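Local coordinates for protein beta-1,4-galactanase (Humicola insolens, PDB 1HJQ) that hydrolyses beta-1,4-galactosidic linkages in type I arabinogalactans, as a family 53 glycoside hydrolase of clan GH-A, at residues A[228-233]-A[282-287]. Sequence-based numbering, arbitrary orientation.
Sequences RSLNNM and NVVSSV
Leu230 and Val287 meet where two neighbouring outer helices of the (beta/alpha)8 TIM barrel, 223-237 and 270-286, lie side by side; helix 223-237 follows strand 208-212 and helix 270-286 follows strand 240-245. Val287, the first residue past the end of its helix, directs its side chain at helix 223-237, and CG2 packs against Leu230 CB at 3.7 Å. The two side chains lie roughly perpendicular. Leu230 has CG beside its backbone N (chi1 -59°) and the chain extended beyond it, which carries CD1 over to the last turn of the other helix, 4.1 Å from Val283 CG1 and, more loosely, 4.4 Å from Val284 CG2. Below this layer lies the barrel wall: Leu230 also touches Val241, and Val284 touches Val243, both on strand 240-245. Val283 also touches Leu226 and Arg227, about a turn earlier on helix 223-237, which lengthens the same seam. At its margin the side chains of Asn231 and Val287 run past one another in opposite senses, the amide in van der Waals contact with the methyls and Asn231 ND2 3.9 Å from Val287 CG2.

The polar part is slighter. No direct hydrogen bond joins the two segments; one water bridges them, accepting a weak bond from Asn231 ND2 and donating to Ser286 OG at 2.9 Å. Ser286 OG in turn donates within its own helix to Val283 O, 2.6 Å away, tilted 21° from the carbonyl plane.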
# COMPACT_ATOMS: atom_id res chain seq x y z
N ARG A 228 -5.85 15.82 10.46
CA ARG A 228 -5.09 16.21 11.64
C ARG A 228 -3.89 15.31 11.86
O ARG A 228 -2.80 15.78 12.16
CB ARG A 228 -5.97 16.16 12.88
CG ARG A 228 -5.22 16.41 14.18
CD ARG A 228 -6.18 16.46 15.34
NE ARG A 228 -6.53 17.82 15.77
CZ ARG A 228 -6.80 18.85 14.97
NH1 ARG A 228 -6.77 18.72 13.64
NH2 ARG A 228 -7.14 20.01 15.50
N SER A 229 -4.12 14.01 11.73
CA SER A 229 -3.07 13.02 11.94
C SER A 229 -1.90 13.28 11.01
O SER A 229 -0.75 13.33 11.45
CB SER A 229 -3.63 11.62 11.72
OG SER A 229 -2.70 10.64 12.14
N LEU A 230 -2.18 13.45 9.72
CA LEU A 230 -1.13 13.72 8.75
C LEU A 230 -0.35 14.97 9.13
O LEU A 230 0.88 14.96 9.12
CB LEU A 230 -1.72 13.87 7.34
CG LEU A 230 -2.50 12.64 6.86
CD1 LEU A 230 -2.98 12.86 5.43
CD2 LEU A 230 -1.61 11.42 6.94
N ASN A 231 -1.05 16.05 9.45
CA ASN A 231 -0.39 17.29 9.84
C ASN A 231 0.50 17.09 11.05
O ASN A 231 1.63 17.59 11.08
CB ASN A 231 -1.41 18.38 10.13
CG ASN A 231 -1.89 19.09 8.88
OD1 ASN A 231 -1.10 19.71 8.16
ND2 ASN A 231 -3.19 19.01 8.60
N ASN A 232 0.00 16.34 12.03
CA ASN A 232 0.78 16.07 13.23
C ASN A 232 2.04 15.27 12.91
O ASN A 232 3.12 15.57 13.41
CB ASN A 232 -0.05 15.30 14.26
CG ASN A 232 -1.20 16.12 14.83
OD1 ASN A 232 -1.26 17.33 14.66
ND2 ASN A 232 -2.12 15.44 15.51
N MET A 233 1.88 14.25 12.07
CA MET A 233 2.99 13.39 11.67
C MET A 233 4.05 14.20 10.94
O MET A 233 5.24 14.16 11.30
CB MET A 233 2.48 12.26 10.77
CG MET A 233 1.52 11.29 11.45
SD MET A 233 0.69 10.17 10.29
CE MET A 233 2.12 9.41 9.46
N ASN A 282 -7.97 15.47 -1.42
CA ASN A 282 -7.92 16.84 -0.93
C ASN A 282 -7.26 16.89 0.43
O ASN A 282 -6.46 17.79 0.70
CB ASN A 282 -9.32 17.44 -0.83
CG ASN A 282 -10.01 17.51 -2.18
OD1 ASN A 282 -9.38 17.86 -3.19
ND2 ASN A 282 -11.30 17.19 -2.21
N VAL A 283 -7.58 15.93 1.30
CA VAL A 283 -6.99 15.90 2.63
C VAL A 283 -5.48 15.76 2.52
O VAL A 283 -4.73 16.54 3.10
CB VAL A 283 -7.56 14.75 3.48
CG1 VAL A 283 -6.69 14.52 4.72
CG2 VAL A 283 -8.98 15.07 3.90
N VAL A 284 -5.03 14.77 1.76
CA VAL A 284 -3.60 14.54 1.57
C VAL A 284 -2.90 15.77 0.96
O VAL A 284 -1.88 16.23 1.46
CB VAL A 284 -3.36 13.33 0.65
CG1 VAL A 284 -1.88 13.10 0.48
CG2 VAL A 284 -4.04 12.10 1.23
N SER A 285 -3.47 16.30 -0.12
CA SER A 285 -2.89 17.47 -0.78
C SER A 285 -2.83 18.67 0.15
O SER A 285 -1.84 19.41 0.14
CB SER A 285 -3.72 17.86 -2.00
OG SER A 285 -3.74 16.81 -2.94
N SER A 286 -3.87 18.86 0.96
CA SER A 286 -3.92 20.00 1.88
C SER A 286 -2.69 20.00 2.78
O SER A 286 -2.20 21.05 3.17
CB SER A 286 -5.18 19.94 2.75
OG SER A 286 -5.06 18.98 3.78
N VAL A 287 -2.21 18.80 3.10
CA VAL A 287 -1.04 18.66 3.95
C VAL A 287 0.24 18.91 3.18
O VAL A 287 0.44 18.35 2.11
CB VAL A 287 -0.96 17.24 4.57
CG1 VAL A 287 0.29 17.11 5.41
CG2 VAL A 287 -2.18 16.96 5.40
O HOH W 1 -4.30 20.82 5.90